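Local atomic coordinates of flagellar basal body protein (Helicobacter pylori, PDB entry 5NPY), a protein that probably builds part of the flagellar hook, the curved extracellular joint that links the rotary motor to the filament. Residues R476-I490 with A493-I505. Numbering follows the deposited sequence.
Sequences RGIFRDMRIEENGVI and AFSNGVVEPVARI
Ile490 O takes the N-H of Val502 at 2.6 Å, nearly in line with its C=O bond, and a weak second one from Ala503 N; two residues facing one make a classic beta bulge. Ile490 N answers with a bond to Ala503 O (2.7 Å). On the face that Ile490 shares with Ala503, Ile490 CD1 lies 3.7 Å from Ile505 CD1. On the face of Val489 and Arg504, Val489 CG2 sits over the centre of the Arg504 guanidinium, 4.0 Å from Arg504 CZ. Arg504 NH2 makes a weak bond to Asn487 O, while NH1 is held by Leu169 O and the group meets Trp546 in a cation-pi contact.

In the preceding hairpin, which shares strand 489-494, Arg480 N bonds Ala493 O and Ala493 N bonds Asp481 O. Arg483, bent at chi2 (89°), brings NE within 3.0 Å of Asp481 OD1 in a salt bridge, and Val499 CG2 lies over one guanidinium face. The Phe494 ring, CE1 4.2 Å from Phe479 CB, meets Tyr185 edge-to-face. Asn496 OD1 accepts Val498 N in an Asx turn; ND2 bonds Pro475 O. Gripped by carbonyls, Trp546 and Val489, the Arg504 charge is probably fixed against this three-stranded meander.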
ATOM      1  N   ARG A 476     -14.120  11.790   3.630  1.00 45.85           N
ATOM      2  CA  ARG A 476     -14.684  13.113   3.859  1.00 51.61           C
ATOM      3  C   ARG A 476     -13.836  13.889   4.876  1.00 54.78           C
ATOM      4  O   ARG A 476     -13.257  13.316   5.803  1.00 46.54           O
ATOM      5  CB  ARG A 476     -16.130  12.947   4.348  1.00 65.55           C
ATOM      6  CG  ARG A 476     -17.038  14.150   4.164  1.00 77.41           C
ATOM      7  CD  ARG A 476     -17.957  14.004   2.956  1.00 87.03           C
ATOM      8  NE  ARG A 476     -18.263  15.307   2.358  1.00 94.81           N
ATOM      9  CZ  ARG A 476     -19.075  15.497   1.319  1.00 98.33           C
ATOM     10  NH1 ARG A 476     -19.686  14.464   0.748  1.00 97.80           N
ATOM     11  NH2 ARG A 476     -19.280  16.726   0.853  1.00 97.58           N
ATOM     12  N   GLY A 477     -13.735  15.205   4.687  1.00 55.54           N
ATOM     13  CA  GLY A 477     -13.051  16.044   5.656  1.00 60.35           C
ATOM     14  C   GLY A 477     -13.640  17.439   5.724  1.00 63.51           C
ATOM     15  O   GLY A 477     -14.259  17.927   4.770  1.00 61.04           O
ATOM     16  N   ILE A 478     -13.442  18.081   6.877  1.00 61.67           N
ATOM     17  CA  ILE A 478     -13.802  19.483   7.069  1.00 60.92           C
ATOM     18  C   ILE A 478     -12.522  20.298   7.070  1.00 51.12           C
ATOM     19  O   ILE A 478     -11.452  19.795   7.428  1.00 48.83           O
ATOM     20  CB  ILE A 478     -14.592  19.729   8.374  1.00 68.23           C
ATOM     21  CG1 ILE A 478     -13.743  19.350   9.598  1.00 72.59           C
ATOM     22  CG2 ILE A 478     -15.900  18.949   8.354  1.00 63.21           C
ATOM     23  CD1 ILE A 478     -13.643  20.390  10.685  1.00 68.55           C
ATOM     24  N   PHE A 479     -12.630  21.564   6.675  1.00 57.18           N
ATOM     25  CA  PHE A 479     -11.466  22.440   6.732  1.00 59.00           C
ATOM     26  C   PHE A 479     -10.993  22.589   8.172  1.00 55.85           C
ATOM     27  O   PHE A 479     -11.800  22.702   9.098  1.00 51.27           O
ATOM     28  CB  PHE A 479     -11.772  23.821   6.144  1.00 58.21           C
ATOM     29  CG  PHE A 479     -10.649  24.807   6.331  1.00 63.70           C
ATOM     30  CD1 PHE A 479      -9.511  24.746   5.531  1.00 62.38           C
ATOM     31  CD2 PHE A 479     -10.707  25.771   7.328  1.00 63.71           C
ATOM     32  CE1 PHE A 479      -8.459  25.636   5.709  1.00 54.86           C
ATOM     33  CE2 PHE A 479      -9.661  26.667   7.512  1.00 59.85           C
ATOM     34  CZ  PHE A 479      -8.538  26.599   6.699  1.00 60.33           C
ATOM     35  N   ARG A 480      -9.672  22.587   8.357  1.00 56.04           N
ATOM     36  CA  ARG A 480      -9.076  22.711   9.681  1.00 60.49           C
ATOM     37  C   ARG A 480      -8.318  24.030   9.826  1.00 58.11           C
ATOM     38  O   ARG A 480      -8.762  24.911  10.561  1.00 62.32           O
ATOM     39  CB  ARG A 480      -8.166  21.519   9.982  1.00 61.93           C
ATOM     40  CG  ARG A 480      -8.823  20.518  10.908  1.00 68.69           C
ATOM     41  CD  ARG A 480      -7.836  19.527  11.474  1.00 78.30           C
ATOM     42  NE  ARG A 480      -8.144  19.254  12.872  1.00 87.32           N
ATOM     43  CZ  ARG A 480      -7.694  19.991  13.882  1.00 94.22           C
ATOM     44  NH1 ARG A 480      -6.909  21.033  13.639  1.00 95.29           N
ATOM     45  NH2 ARG A 480      -8.027  19.688  15.130  1.00 97.91           N
ATOM     46  N   ASP A 481      -7.187  24.185   9.152  1.00 51.62           N
ATOM     47  CA  ASP A 481      -6.400  25.403   9.258  1.00 57.34           C
ATOM     48  C   ASP A 481      -5.716  25.644   7.922  1.00 52.23           C
ATOM     49  O   ASP A 481      -5.721  24.787   7.037  1.00 53.24           O
ATOM     50  CB  ASP A 481      -5.379  25.315  10.404  1.00 66.39           C
ATOM     51  CG  ASP A 481      -4.197  24.413  10.074  1.00 63.28           C
ATOM     52  OD1 ASP A 481      -3.097  24.949   9.813  1.00 58.88           O
ATOM     53  OD2 ASP A 481      -4.369  23.174  10.073  1.00 59.44           O
ATOM     54  N   MET A 482      -5.130  26.827   7.776  1.00 47.21           N
ATOM     55  CA  MET A 482      -4.481  27.209   6.530  1.00 46.02           C
ATOM     56  C   MET A 482      -3.052  27.662   6.799  1.00 48.34           C
ATOM     57  O   MET A 482      -2.795  28.426   7.737  1.00 53.64           O
ATOM     58  CB  MET A 482      -5.260  28.321   5.803  1.00 40.98           C
ATOM     59  CG  MET A 482      -4.446  29.033   4.705  1.00 42.40           C
ATOM     60  SD  MET A 482      -5.348  30.308   3.790  1.00 46.60           S
ATOM     61  CE  MET A 482      -5.206  31.672   4.944  1.00 58.42           C
ATOM     62  N   ARG A 483      -2.129  27.185   5.968  1.00 45.86           N
ATOM     63  CA  ARG A 483      -0.726  27.561   6.040  1.00 51.77           C
ATOM     64  C   ARG A 483      -0.343  28.349   4.796  1.00 57.44           C
ATOM     65  O   ARG A 483      -0.828  28.069   3.693  1.00 61.40           O
ATOM     66  CB  ARG A 483       0.190  26.341   6.160  1.00 55.45           C
ATOM     67  CG  ARG A 483      -0.174  25.392   7.271  1.00 64.85           C
ATOM     68  CD  ARG A 483      -1.154  24.336   6.797  1.00 67.40           C
ATOM     69  NE  ARG A 483      -1.463  23.397   7.865  1.00 70.18           N
ATOM     70  CZ  ARG A 483      -0.740  22.314   8.134  1.00 72.18           C
ATOM     71  NH1 ARG A 483       0.337  22.036   7.403  1.00 68.41           N
ATOM     72  NH2 ARG A 483      -1.095  21.508   9.132  1.00 72.81           N
ATOM     73  N   ILE A 484       0.532  29.330   4.991  1.00 53.20           N
ATOM     74  CA  ILE A 484       1.126  30.106   3.914  1.00 43.05           C
ATOM     75  C   ILE A 484       2.624  30.112   4.183  1.00 49.85           C
ATOM     76  O   ILE A 484       3.096  30.808   5.089  1.00 56.83           O
ATOM     77  CB  ILE A 484       0.569  31.529   3.837  1.00 36.74           C
ATOM     78  CG1 ILE A 484      -0.935  31.505   3.550  1.00 35.10           C
ATOM     79  CG2 ILE A 484       1.318  32.338   2.792  1.00 46.51           C
ATOM     80  CD1 ILE A 484      -1.455  32.809   2.928  1.00 34.57           C
ATOM     81  N   GLU A 485       3.373  29.332   3.409  1.00 54.80           N
ATOM     82  CA  GLU A 485       4.810  29.200   3.602  1.00 57.01           C
ATOM     83  C   GLU A 485       5.525  30.505   3.279  1.00 51.75           C
ATOM     84  O   GLU A 485       4.966  31.431   2.681  1.00 49.58           O
ATOM     85  CB  GLU A 485       5.377  28.082   2.724  1.00 71.60           C
ATOM     86  CG  GLU A 485       5.159  26.711   3.313  1.00 84.89           C
ATOM     87  CD  GLU A 485       5.455  26.691   4.798  1.00 91.27           C
ATOM     88  OE1 GLU A 485       6.619  26.949   5.179  1.00 95.79           O
ATOM     89  OE2 GLU A 485       4.516  26.440   5.583  1.00 91.89           O
ATOM     90  N   GLU A 486       6.799  30.559   3.666  1.00 52.82           N
ATOM     91  CA  GLU A 486       7.625  31.712   3.337  1.00 61.43           C
ATOM     92  C   GLU A 486       7.828  31.878   1.832  1.00 56.45           C
ATOM     93  O   GLU A 486       8.356  32.913   1.402  1.00 48.79           O
ATOM     94  CB  GLU A 486       8.979  31.613   4.050  1.00 65.03           C
ATOM     95  CG  GLU A 486       8.896  31.693   5.569  1.00 74.16           C
ATOM     96  CD  GLU A 486      10.236  32.010   6.214  1.00 77.87           C
ATOM     97  OE1 GLU A 486      10.245  32.670   7.275  1.00 79.82           O
ATOM     98  OE2 GLU A 486      11.280  31.607   5.654  1.00 75.06           O
ATOM     99  N   ASN A 487       7.412  30.899   1.029  1.00 50.83           N
ATOM    100  CA  ASN A 487       7.420  31.003  -0.422  1.00 50.18           C
ATOM    101  C   ASN A 487       6.072  31.404  -0.996  1.00 43.78           C
ATOM    102  O   ASN A 487       5.901  31.377  -2.214  1.00 41.24           O
ATOM    103  CB  ASN A 487       7.866  29.681  -1.034  1.00 57.12           C
ATOM    104  CG  ASN A 487       9.369  29.563  -1.090  1.00 77.67           C
ATOM    105  OD1 ASN A 487       9.903  28.769  -1.852  1.00 87.85           O
ATOM    106  ND2 ASN A 487      10.065  30.373  -0.292  1.00 78.10           N
ATOM    107  N   GLY A 488       5.111  31.772  -0.155  1.00 50.69           N
ATOM    108  CA  GLY A 488       3.802  32.145  -0.641  1.00 50.32           C
ATOM    109  C   GLY A 488       2.909  30.988  -1.005  1.00 45.68           C
ATOM    110  O   GLY A 488       1.764  31.217  -1.409  1.00 50.49           O
ATOM    111  N   VAL A 489       3.380  29.752  -0.851  1.00 46.35           N
ATOM    112  CA  VAL A 489       2.579  28.591  -1.203  1.00 43.89           C
ATOM    113  C   VAL A 489       1.494  28.387  -0.154  1.00 47.86           C
ATOM    114  O   VAL A 489       1.769  28.349   1.053  1.00 55.15           O
ATOM    115  CB  VAL A 489       3.475  27.353  -1.352  1.00 34.30           C
ATOM    116  CG1 VAL A 489       2.632  26.107  -1.615  1.00 30.15           C
ATOM    117  CG2 VAL A 489       4.469  27.568  -2.484  1.00 36.77           C
ATOM    118  N   ILE A 490       0.252  28.251  -0.614  1.00 42.83           N
ATOM    119  CA  ILE A 490      -0.930  28.234   0.243  1.00 46.04           C
ATOM    120  C   ILE A 490      -1.491  26.821   0.256  1.00 46.82           C
ATOM    121  O   ILE A 490      -1.952  26.318  -0.778  1.00 49.76           O
ATOM    122  CB  ILE A 490      -1.989  29.236  -0.249  1.00 41.99           C
ATOM    123  CG1 ILE A 490      -1.382  30.643  -0.337  1.00 41.61           C
ATOM    124  CG2 ILE A 490      -3.264  29.183   0.631  1.00 33.20           C
ATOM    125  CD1 ILE A 490      -2.338  31.685  -0.871  1.00 45.59           C
ATOM    126  N   ALA A 493      -5.336  22.445   5.346  1.00 50.08           N
ATOM    127  CA  ALA A 493      -5.449  21.214   6.115  1.00 49.85           C
ATOM    128  C   ALA A 493      -6.915  20.906   6.390  1.00 52.11           C
ATOM    129  O   ALA A 493      -7.755  21.805   6.491  1.00 47.03           O
ATOM    130  CB  ALA A 493      -4.697  21.303   7.444  1.00 44.80           C
ATOM    131  N   PHE A 494      -7.215  19.615   6.509  1.00 53.32           N
ATOM    132  CA  PHE A 494      -8.577  19.162   6.731  1.00 51.66           C
ATOM    133  C   PHE A 494      -8.610  18.154   7.870  1.00 46.27           C
ATOM    134  O   PHE A 494      -7.573  17.716   8.377  1.00 50.18           O
ATOM    135  CB  PHE A 494      -9.175  18.571   5.447  1.00 50.36           C
ATOM    136  CG  PHE A 494      -9.416  19.591   4.374  1.00 39.24           C
ATOM    137  CD1 PHE A 494     -10.696  20.058   4.125  1.00 33.78           C
ATOM    138  CD2 PHE A 494      -8.356  20.099   3.625  1.00 38.45           C
ATOM    139  CE1 PHE A 494     -10.922  21.005   3.142  1.00 38.39           C
ATOM    140  CE2 PHE A 494      -8.569  21.044   2.644  1.00 38.86           C
ATOM    141  CZ  PHE A 494      -9.851  21.496   2.396  1.00 41.01           C
ATOM    142  N   SER A 495      -9.829  17.794   8.282  1.00 45.01           N
ATOM    143  CA  SER A 495      -9.995  16.885   9.414  1.00 47.02           C
ATOM    144  C   SER A 495      -9.445  15.496   9.123  1.00 47.33           C
ATOM    145  O   SER A 495      -8.967  14.817  10.036  1.00 52.92           O
ATOM    146  CB  SER A 495     -11.465  16.787   9.786  1.00 47.99           C
ATOM    147  OG  SER A 495     -12.259  16.821   8.615  1.00 54.91           O
ATOM    148  N   ASN A 496      -9.508  15.050   7.878  1.00 46.00           N
ATOM    149  CA  ASN A 496      -8.989  13.731   7.568  1.00 42.51           C
ATOM    150  C   ASN A 496      -7.470  13.689   7.550  1.00 57.00           C
ATOM    151  O   ASN A 496      -6.884  12.668   7.160  1.00 68.09           O
ATOM    152  CB  ASN A 496      -9.549  13.251   6.229  1.00 40.77           C
ATOM    153  CG  ASN A 496      -9.343  14.258   5.116  1.00 54.07           C
ATOM    154  OD1 ASN A 496      -8.517  15.164   5.234  1.00 60.44           O
ATOM    155  ND2 ASN A 496     -10.104  14.110   4.024  1.00 49.96           N
ATOM    156  N   GLY A 497      -6.788  14.756   7.953  1.00 48.18           N
ATOM    157  CA  GLY A 497      -5.344  14.729   7.973  1.00 59.74           C
ATOM    158  C   GLY A 497      -4.690  14.933   6.628  1.00 62.31           C
ATOM    159  O   GLY A 497      -3.510  14.604   6.473  1.00 66.27           O
ATOM    160  N   VAL A 498      -5.418  15.469   5.649  1.00 56.36           N
ATOM    161  CA  VAL A 498      -4.867  15.776   4.335  1.00 52.06           C
ATOM    162  C   VAL A 498      -4.491  17.248   4.300  1.00 55.33           C
ATOM    163  O   VAL A 498      -5.276  18.113   4.713  1.00 54.99           O
ATOM    164  CB  VAL A 498      -5.857  15.444   3.207  1.00 41.99           C
ATOM    165  CG1 VAL A 498      -5.214  15.722   1.887  1.00 38.72           C
ATOM    166  CG2 VAL A 498      -6.285  13.995   3.290  1.00 44.39           C
ATOM    167  N   VAL A 499      -3.289  17.526   3.804  1.00 53.99           N
ATOM    168  CA  VAL A 499      -2.768  18.874   3.630  1.00 53.17           C
ATOM    169  C   VAL A 499      -2.309  18.995   2.183  1.00 51.37           C
ATOM    170  O   VAL A 499      -1.314  18.372   1.787  1.00 51.80           O
ATOM    171  CB  VAL A 499      -1.616  19.173   4.597  1.00 50.46           C
ATOM    172  CG1 VAL A 499      -0.957  20.487   4.239  1.00 54.35           C
ATOM    173  CG2 VAL A 499      -2.130  19.190   6.030  1.00 51.94           C
ATOM    174  N   GLU A 500      -3.031  19.778   1.391  1.00 50.54           N
ATOM    175  CA  GLU A 500      -2.650  19.954   0.001  1.00 48.94           C
ATOM    176  C   GLU A 500      -2.563  21.439  -0.302  1.00 37.82           C
ATOM    177  O   GLU A 500      -3.438  22.209   0.106  1.00 44.24           O
ATOM    178  CB  GLU A 500      -3.651  19.302  -0.969  1.00 51.13           C
ATOM    179  CG  GLU A 500      -3.945  17.841  -0.680  1.00 55.31           C
ATOM    180  CD  GLU A 500      -4.733  17.173  -1.790  1.00 59.49           C
ATOM    181  OE1 GLU A 500      -5.117  17.863  -2.761  1.00 59.11           O
ATOM    182  OE2 GLU A 500      -4.961  15.950  -1.686  1.00 61.70           O
ATOM    183  N   PRO A 501      -1.530  21.867  -1.014  1.00 36.61           N
ATOM    184  CA  PRO A 501      -1.503  23.245  -1.492  1.00 37.60           C
ATOM    185  C   PRO A 501      -2.636  23.473  -2.479  1.00 39.09           C
ATOM    186  O   PRO A 501      -3.111  22.540  -3.130  1.00 34.72           O
ATOM    187  CB  PRO A 501      -0.130  23.362  -2.159  1.00 40.23           C
ATOM    188  CG  PRO A 501       0.205  21.963  -2.557  1.00 40.72           C
ATOM    189  CD  PRO A 501      -0.375  21.088  -1.496  1.00 38.02           C
ATOM    190  N   VAL A 502      -3.091  24.725  -2.556  1.00 38.78           N
ATOM    191  CA  VAL A 502      -4.129  25.116  -3.508  1.00 43.44           C
ATOM    192  C   VAL A 502      -3.738  26.305  -4.371  1.00 42.21           C
ATOM    193  O   VAL A 502      -4.343  26.502  -5.437  1.00 42.16           O
ATOM    194  CB  VAL A 502      -5.458  25.408  -2.773  1.00 41.31           C
ATOM    195  CG1 VAL A 502      -5.843  24.237  -1.879  1.00 37.84           C
ATOM    196  CG2 VAL A 502      -5.351  26.690  -1.950  1.00 41.98           C
ATOM    197  N   ALA A 503      -2.762  27.123  -3.968  1.00 52.02           N
ATOM    198  CA  ALA A 503      -2.396  28.343  -4.680  1.00 43.54           C
ATOM    199  C   ALA A 503      -1.036  28.818  -4.183  1.00 44.73           C
ATOM    200  O   ALA A 503      -0.453  28.243  -3.259  1.00 38.13           O
ATOM    201  CB  ALA A 503      -3.453  29.439  -4.492  1.00 34.53           C
ATOM    202  N   ARG A 504      -0.525  29.870  -4.828  1.00 44.88           N
ATOM    203  CA  ARG A 504       0.569  30.653  -4.265  1.00 40.22           C
ATOM    204  C   ARG A 504       0.381  32.108  -4.645  1.00 40.21           C
ATOM    205  O   ARG A 504      -0.229  32.422  -5.670  1.00 35.49           O
ATOM    206  CB  ARG A 504       1.950  30.180  -4.724  1.00 37.17           C
ATOM    207  CG  ARG A 504       2.348  30.607  -6.126  1.00 32.90           C
ATOM    208  CD  ARG A 504       3.663  29.946  -6.496  1.00 32.54           C
ATOM    209  NE  ARG A 504       4.745  30.399  -5.618  1.00 40.14           N
ATOM    210  CZ  ARG A 504       5.895  29.757  -5.447  1.00 36.32           C
ATOM    211  NH1 ARG A 504       6.125  28.610  -6.072  1.00 41.12           N
ATOM    212  NH2 ARG A 504       6.810  30.252  -4.637  1.00 35.79           N
ATOM    213  N   ILE A 505       0.903  32.991  -3.794  1.00 44.84           N
ATOM    214  CA  ILE A 505       0.792  34.430  -4.008  1.00 38.73           C
ATOM    215  C   ILE A 505       1.727  34.847  -5.133  1.00 38.59           C
ATOM    216  O   ILE A 505       2.922  34.522  -5.125  1.00 37.10           O
ATOM    217  CB  ILE A 505       1.116  35.195  -2.715  1.00 38.17           C
ATOM    218  CG1 ILE A 505       0.223  34.725  -1.565  1.00 35.96           C
ATOM    219  CG2 ILE A 505       0.953  36.703  -2.929  1.00 37.10           C
ATOM    220  CD1 ILE A 505      -1.233  35.106  -1.722  1.00 34.55           C
TER